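Local atomic coordinates of nuclear inclusion protein A (Tobacco vein mottling virus, PDB entry 3MMG), a protein that probably acts as a chymotrypsin-like cysteine protease of the 3C type, cutting the viral polyprotein at specific sites. Residues D107-V112 with V125-I131; S138-I144 with S176-E181. The protein carries 3 engineered substitutions. All blocks are in the same frame, centred on the assembly; numbering follows the deposited sequence.

Interaction 1 (D107-V112 with V125-I131); sequences DRVCMV and VSESSHI
Ser126 OG is gripped twice: it accepts the backbone N-H of Met111 (N to OG 2.8 Å, 158° at the hydrogen) and donates to its neighbour's carbonyl, with OG 2.7 Å from Glu127 O. A first torsion of 73° sets the hydroxyl between Ser126's own N and carbonyl carbon, turned back to the facing strand, where it takes the place of a backbone acceptor. Ser126 also closes a backbone bond, its N lying 2.9 Å from Met111 O. The two strands form the antiparallel hairpin that opens the six-stranded C-terminal barrel of this chymotrypsin-like protease. Val112 pairs with Val125 but Val109 with Ser129, so 125-131 spends one residue more than its partner: a beta bulge, which the serine hydroxyl spans. Past the bulge Val109 and Ser129 form a hydrogen-bonded pair, Val109 N donating to Ser129 O (2.9 Å) and Ser129 N to Val109 O (2.7 Å). On one face Val109 CG2 meets Ile131 CG2 at 3.5 Å, the two side chains crossing nearly at right angles, and Leu155 and Leu164 also pack on Val109. On the other, Cys110 CB rests 3.6 Å from Val125 CG2. At the open end Arg108 and His130 run side by side, CD of the arginine 3.5 Å from ND1 of the ring, while a water joins Asp107 O to Ile131 N. The Asp107 carboxylate turns off to Ser157 and Arg101.

Interaction 2 (S138-I144 with S176-E181); sequences SFWQHWI and SNYFVE
Trp140 and Phe179 form an antiparallel hydrogen-bonded pair, Trp140 N lying 2.8 Å from Phe179 O, that joins strands 139-142 and 177-181, neighbours in the C-terminal beta-barrel of the chymotrypsin-like fold. The ladder continues from Glu181 N to Ser138 O at one end and from His142 N to Asn177 O at the other. Among polar side chains, the Trp140 indole donates in its own plane to the Glu181 carboxylate (NE1 to OE1 2.8 Å), which receives it on the anti lone pair; the two flat groups are nearly coplanar, 14° apart. OE2 of the same carboxylate takes a salt bridge from Arg80 and a bond from Gln102. The Asn177 amide, beside the bound peptide, reaches Ile144 O weakly through ND2 and binds Thr170 through OD1. Waters tie Gln141 to Tyr178 OH, to His142 O and Asn177 N, and weakly to Ser176 OG, whose main partner is Asn174. Ring contacts gather on the face carrying Trp140, His142, Asn177 and Phe179. Trp140 CB sits over the Phe179 ring, 3.8 Å from its centroid, and the indole lies almost parallel but slid aside, with little overlap. Asn177 CB likewise covers a face of the His142 imidazole (3.8 Å to its centroid), whose CD2 touches the phenyl edge at Phe179 CD2 (3.8 Å). On the face of Gln141 and Tyr178, Gln141 CB leans on Tyr178 CE2 at 3.6 Å. Since His142 ND1 accepts Ile144 N in the ring plane (3.1 Å), its proton probably sits on NE2, consistent with a neutral imidazole that donates to His167 ND1 and would help to fix that ring's rotation.

Overall arrangement
Both contacts belong to the six-stranded antiparallel barrel, and their centres are 11 Å apart. Along the chain they come in series: the hairpin of 107-112 with 125-131 closes first, then segment 138-144, whose strand 139-142 lies next to 121-133 in the sheet, pairs with 176-181 across 31 intervening residues that hold strands 154-157 and 163-171. Interaction 1 is partly exposed, interaction 2 buried. They meet where Ser129 OG lies 2.9 Å from Trp143 N, probably hydrogen-bonded, and where Ile131 CD1 packs on Trp140 CE3 at 3.5 Å. Four strands side by side in the barrel wall are thus joined, from the hairpin to Asn177, which packs on a polar side chain of the bound peptide.

Interaction 1 (D107-V112 with V125-I131)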
loop_
_atom_site.group_PDB
_atom_site.type_symbol
_atom_site.label_atom_id
_atom_site.label_comp_id
_atom_site.label_asym_id
_atom_site.label_seq_id
_atom_site.Cartn_x
_atom_site.Cartn_y
_atom_site.Cartn_z
ATOM N N ASP A 107 -7.513 -16.753 5.123
ATOM C CA ASP A 107 -7.777 -15.772 4.076
ATOM C C ASP A 107 -7.315 -16.164 2.690
ATOM O O ASP A 107 -6.270 -16.801 2.516
ATOM C CB ASP A 107 -7.060 -14.478 4.423
ATOM C CG ASP A 107 -7.795 -13.684 5.478
ATOM O OD1 ASP A 107 -9.025 -13.479 5.330
ATOM O OD2 ASP A 107 -7.136 -13.300 6.460
ATOM N N ARG A 108 -8.070 -15.710 1.704
ATOM C CA ARG A 108 -7.555 -15.603 0.352
ATOM C C ARG A 108 -7.766 -14.139 -0.025
ATOM O O ARG A 108 -8.654 -13.467 0.525
ATOM C CB ARG A 108 -8.336 -16.521 -0.593
ATOM C CG ARG A 108 -8.259 -17.994 -0.134
ATOM C CD ARG A 108 -8.825 -18.939 -1.166
ATOM N NE ARG A 108 -10.278 -18.820 -1.337
ATOM C CZ ARG A 108 -11.173 -19.483 -0.601
ATOM N NH1 ARG A 108 -10.766 -20.277 0.388
ATOM N NH2 ARG A 108 -12.478 -19.356 -0.841
ATOM N N VAL A 109 -6.941 -13.648 -0.946
ATOM C CA VAL A 109 -6.947 -12.202 -1.242
ATOM C C VAL A 109 -7.128 -11.885 -2.722
ATOM O O VAL A 109 -6.696 -12.653 -3.593
ATOM C CB VAL A 109 -5.656 -11.473 -0.735
ATOM C CG1 VAL A 109 -5.550 -11.525 0.796
ATOM C CG2 VAL A 109 -4.400 -12.048 -1.408
ATOM N N CYS A 110 -7.808 -10.760 -2.993
ATOM C CA CYS A 110 -7.830 -10.121 -4.337
ATOM C C CYS A 110 -7.129 -8.778 -4.302
ATOM O O CYS A 110 -7.297 -8.018 -3.339
ATOM C CB CYS A 110 -9.258 -9.848 -4.814
ATOM S SG CYS A 110 -10.250 -11.276 -5.153
ATOM N N MET A 111 -6.399 -8.444 -5.370
ATOM C CA MET A 111 -5.812 -7.122 -5.461
ATOM C C MET A 111 -6.875 -6.200 -6.028
ATOM O O MET A 111 -7.607 -6.566 -6.964
ATOM C CB MET A 111 -4.554 -7.166 -6.320
ATOM C CG MET A 111 -3.793 -5.838 -6.304
ATOM S SD MET A 111 -2.207 -5.982 -7.173
ATOM C CE MET A 111 -1.358 -7.205 -6.187
ATOM N N VAL A 112 -6.949 -5.001 -5.465
ATOM C CA VAL A 112 -7.917 -4.007 -5.915
ATOM C C VAL A 112 -7.158 -2.765 -6.392
ATOM O O VAL A 112 -6.198 -2.335 -5.750
ATOM C CB VAL A 112 -8.870 -3.624 -4.788
ATOM C CG1 VAL A 112 -9.745 -2.447 -5.240
ATOM C CG2 VAL A 112 -9.738 -4.815 -4.397
ATOM N N VAL A 125 -10.391 -5.336 -10.126
ATOM C CA VAL A 125 -10.125 -6.385 -9.143
ATOM C C VAL A 125 -9.476 -7.587 -9.836
ATOM O O VAL A 125 -9.788 -7.894 -10.984
ATOM C CB VAL A 125 -11.397 -6.789 -8.335
ATOM C CG1 VAL A 125 -12.464 -7.406 -9.221
ATOM C CG2 VAL A 125 -11.028 -7.754 -7.211
ATOM N N SER A 126 -8.536 -8.226 -9.142
ATOM C CA SER A 126 -7.792 -9.356 -9.716
ATOM C C SER A 126 -8.446 -10.682 -9.357
ATOM O O SER A 126 -9.440 -10.735 -8.619
ATOM C CB SER A 126 -6.369 -9.408 -9.163
ATOM O OG SER A 126 -6.371 -9.852 -7.804
ATOM N N GLU A 127 -7.872 -11.778 -9.882
ATOM C CA GLU A 127 -8.250 -13.105 -9.362
ATOM C C GLU A 127 -7.831 -13.206 -7.904
ATOM O O GLU A 127 -6.916 -12.499 -7.447
ATOM C CB GLU A 127 -7.532 -14.210 -10.156
ATOM C CG GLU A 127 -8.155 -14.527 -11.507
ATOM C CD GLU A 127 -7.623 -15.838 -12.039
ATOM O OE1 GLU A 127 -6.455 -15.874 -12.493
ATOM O OE2 GLU A 127 -8.374 -16.832 -11.998
ATOM N N SER A 128 -8.473 -14.117 -7.177
ATOM C CA SER A 128 -8.116 -14.300 -5.761
ATOM C C SER A 128 -6.914 -15.226 -5.655
ATOM O O SER A 128 -6.715 -16.104 -6.504
ATOM C CB SER A 128 -9.273 -14.871 -4.924
ATOM O OG SER A 128 -9.559 -16.214 -5.271
ATOM N N SER A 129 -6.151 -15.062 -4.582
ATOM C CA SER A 129 -4.953 -15.864 -4.373
ATOM C C SER A 129 -4.869 -16.428 -2.968
ATOM O O SER A 129 -5.270 -15.794 -1.998
ATOM C CB SER A 129 -3.710 -15.005 -4.607
ATOM O OG SER A 129 -2.503 -15.746 -4.408
ATOM N N HIS A 130 -4.304 -17.624 -2.879
ATOM C CA HIS A 130 -3.889 -18.163 -1.601
ATOM C C HIS A 130 -2.703 -17.344 -1.133
ATOM O O HIS A 130 -2.048 -16.670 -1.951
ATOM C CB HIS A 130 -3.506 -19.644 -1.754
ATOM C CG HIS A 130 -4.543 -20.424 -2.487
ATOM N ND1 HIS A 130 -5.812 -20.627 -1.979
ATOM C CD2 HIS A 130 -4.529 -21.007 -3.708
ATOM C CE1 HIS A 130 -6.526 -21.321 -2.846
ATOM N NE2 HIS A 130 -5.780 -21.539 -3.917
ATOM N N ILE A 131 -2.447 -17.387 0.175
ATOM C CA ILE A 131 -1.317 -16.621 0.754
ATOM C C ILE A 131 -0.493 -17.481 1.684
ATOM O O ILE A 131 -1.002 -18.475 2.230
ATOM C CB ILE A 131 -1.793 -15.350 1.461
ATOM C CG1 ILE A 131 -2.765 -15.672 2.610
ATOM C CG2 ILE A 131 -2.554 -14.456 0.433
ATOM C CD1 ILE A 131 -3.143 -14.459 3.501
HETATM O O HOH W 1 -4.344 -18.613 1.831
#

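Interaction 2 (S138-I144 with S176-E181)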
loop_
_atom_site.group_PDB
_atom_site.type_symbol
_atom_site.label_atom_id
_atom_site.label_comp_id
_atom_site.label_asym_id
_atom_site.label_seq_id
_atom_site.Cartn_x
_atom_site.Cartn_y
_atom_site.Cartn_z
ATOM N N SER A 138 7.037 -9.228 7.925
ATOM C CA SER A 138 5.656 -8.811 7.713
ATOM C C SER A 138 5.192 -9.109 6.287
ATOM O O SER A 138 4.147 -8.607 5.836
ATOM C CB SER A 138 5.506 -7.325 8.048
ATOM O OG SER A 138 5.593 -7.132 9.460
ATOM N N PHE A 139 5.959 -9.916 5.565
ATOM C CA PHE A 139 5.623 -10.225 4.178
ATOM C C PHE A 139 4.813 -11.513 4.063
ATOM O O PHE A 139 5.078 -12.491 4.766
ATOM C CB PHE A 139 6.875 -10.383 3.299
ATOM C CG PHE A 139 7.656 -9.117 3.089
ATOM C CD1 PHE A 139 7.129 -8.062 2.316
ATOM C CD2 PHE A 139 8.924 -8.973 3.650
ATOM C CE1 PHE A 139 7.876 -6.859 2.119
ATOM C CE2 PHE A 139 9.672 -7.778 3.458
ATOM C CZ PHE A 139 9.134 -6.724 2.694
ATOM N N TRP A 140 3.839 -11.507 3.157
ATOM C CA TRP A 140 3.105 -12.713 2.784
ATOM C C TRP A 140 3.184 -12.915 1.284
ATOM O O TRP A 140 2.980 -11.965 0.506
ATOM C CB TRP A 140 1.627 -12.566 3.134
ATOM C CG TRP A 140 1.325 -12.552 4.596
ATOM C CD1 TRP A 140 1.619 -11.559 5.499
ATOM C CD2 TRP A 140 0.615 -13.559 5.320
ATOM N NE1 TRP A 140 1.147 -11.904 6.747
ATOM C CE2 TRP A 140 0.532 -13.126 6.668
ATOM C CE3 TRP A 140 0.037 -14.803 4.962
ATOM C CZ2 TRP A 140 -0.113 -13.885 7.670
ATOM C CZ3 TRP A 140 -0.595 -15.564 5.957
ATOM C CH2 TRP A 140 -0.687 -15.075 7.297
ATOM N N GLN A 141 3.435 -14.137 0.869
ATOM C CA GLN A 141 3.477 -14.443 -0.557
ATOM C C GLN A 141 2.058 -14.465 -1.165
ATOM O O GLN A 141 1.085 -14.896 -0.513
ATOM C CB GLN A 141 4.172 -15.790 -0.795
ATOM C CG GLN A 141 4.482 -16.050 -2.271
ATOM C CD GLN A 141 5.314 -17.304 -2.495
ATOM O OE1 GLN A 141 5.668 -17.999 -1.544
ATOM N NE2 GLN A 141 5.636 -17.586 -3.753
ATOM N N HIS A 142 1.955 -14.003 -2.410
ATOM C CA HIS A 142 0.731 -14.156 -3.186
ATOM C C HIS A 142 1.113 -14.461 -4.634
ATOM O O HIS A 142 2.285 -14.304 -5.027
ATOM C CB HIS A 142 -0.185 -12.899 -3.062
ATOM C CG HIS A 142 0.331 -11.681 -3.775
ATOM N ND1 HIS A 142 0.144 -11.481 -5.125
ATOM C CD2 HIS A 142 0.983 -10.581 -3.320
ATOM C CE1 HIS A 142 0.685 -10.327 -5.479
ATOM N NE2 HIS A 142 1.208 -9.763 -4.406
ATOM N N TRP A 143 0.128 -14.927 -5.402
ATOM C CA TRP A 143 0.346 -15.351 -6.790
ATOM C C TRP A 143 -0.392 -14.528 -7.865
ATOM O O TRP A 143 -0.614 -15.029 -8.972
ATOM C CB TRP A 143 0.048 -16.849 -6.932
ATOM C CG TRP A 143 1.135 -17.695 -6.292
ATOM C CD1 TRP A 143 2.219 -18.252 -6.923
ATOM C CD2 TRP A 143 1.258 -18.042 -4.902
ATOM N NE1 TRP A 143 2.999 -18.929 -6.010
ATOM C CE2 TRP A 143 2.436 -18.811 -4.765
ATOM C CE3 TRP A 143 0.490 -17.776 -3.763
ATOM C CZ2 TRP A 143 2.850 -19.329 -3.529
ATOM C CZ3 TRP A 143 0.902 -18.298 -2.522
ATOM C CH2 TRP A 143 2.080 -19.058 -2.425
ATOM N N ILE A 144 -0.734 -13.277 -7.549
ATOM C CA ILE A 144 -1.444 -12.394 -8.486
ATOM C C ILE A 144 -0.408 -11.680 -9.353
ATOM O O ILE A 144 0.533 -11.083 -8.835
ATOM C CB ILE A 144 -2.316 -11.349 -7.735
ATOM C CG1 ILE A 144 -3.331 -12.057 -6.815
ATOM C CG2 ILE A 144 -3.024 -10.376 -8.742
ATOM C CD1 ILE A 144 -3.921 -11.188 -5.693
ATOM N N SER A 176 8.114 -14.626 -8.003
ATOM C CA SER A 176 7.266 -14.731 -6.797
ATOM C C SER A 176 6.922 -13.321 -6.337
ATOM O O SER A 176 7.740 -12.422 -6.481
ATOM C CB SER A 176 8.007 -15.447 -5.657
ATOM O OG SER A 176 8.223 -16.825 -5.939
ATOM N N ASN A 177 5.724 -13.141 -5.775
ATOM C CA ASN A 177 5.265 -11.827 -5.315
ATOM C C ASN A 177 4.929 -11.829 -3.830
ATOM O O ASN A 177 4.486 -12.847 -3.301
ATOM C CB ASN A 177 4.010 -11.412 -6.085
ATOM C CG ASN A 177 4.307 -10.994 -7.479
ATOM O OD1 ASN A 177 5.399 -10.503 -7.784
ATOM N ND2 ASN A 177 3.337 -11.190 -8.360
ATOM N N TYR A 178 5.106 -10.684 -3.179
ATOM C CA TYR A 178 4.861 -10.575 -1.736
ATOM C C TYR A 178 4.193 -9.251 -1.415
ATOM O O TYR A 178 4.558 -8.213 -1.976
ATOM C CB TYR A 178 6.151 -10.700 -0.924
ATOM C CG TYR A 178 6.911 -11.953 -1.213
ATOM C CD1 TYR A 178 7.784 -11.993 -2.294
ATOM C CD2 TYR A 178 6.744 -13.110 -0.432
ATOM C CE1 TYR A 178 8.464 -13.128 -2.620
ATOM C CE2 TYR A 178 7.465 -14.290 -0.766
ATOM C CZ TYR A 178 8.319 -14.254 -1.862
ATOM O OH TYR A 178 9.066 -15.332 -2.290
ATOM N N PHE A 179 3.204 -9.315 -0.533
ATOM C CA PHE A 179 2.623 -8.118 0.021
ATOM C C PHE A 179 3.052 -7.932 1.465
ATOM O O PHE A 179 3.521 -8.889 2.106
ATOM C CB PHE A 179 1.096 -8.099 -0.135
ATOM C CG PHE A 179 0.327 -9.026 0.773
ATOM C CD1 PHE A 179 -0.086 -8.602 2.057
ATOM C CD2 PHE A 179 -0.083 -10.292 0.311
ATOM C CE1 PHE A 179 -0.875 -9.430 2.861
ATOM C CE2 PHE A 179 -0.900 -11.124 1.111
ATOM C CZ PHE A 179 -1.277 -10.699 2.387
ATOM N N VAL A 180 2.898 -6.708 1.969
ATOM C CA VAL A 180 3.256 -6.420 3.380
ATOM C C VAL A 180 1.954 -6.258 4.141
ATOM O O VAL A 180 1.087 -5.511 3.699
ATOM C CB VAL A 180 4.144 -5.144 3.562
ATOM C CG1 VAL A 180 3.564 -3.934 2.763
ATOM C CG2 VAL A 180 4.348 -4.808 5.059
ATOM N N GLU A 181 1.831 -6.955 5.276
ATOM C CA GLU A 181 0.592 -6.960 6.043
ATOM C C GLU A 181 0.469 -5.736 6.923
ATOM O O GLU A 181 1.469 -5.228 7.424
ATOM C CB GLU A 181 0.521 -8.216 6.930
ATOM C CG GLU A 181 1.655 -8.290 7.951
ATOM C CD GLU A 181 1.319 -9.102 9.187
ATOM O OE1 GLU A 181 1.002 -10.290 9.067
ATOM O OE2 GLU A 181 1.396 -8.536 10.291
HETATM O O HOH W 2 4.154 -8.974 11.075
HETATM O O HOH W 3 4.450 -15.829 -5.812
HETATM O O HOH W 4 8.625 -17.837 -1.337
HETATM O O HOH W 5 7.445 -19.772 -4.603
#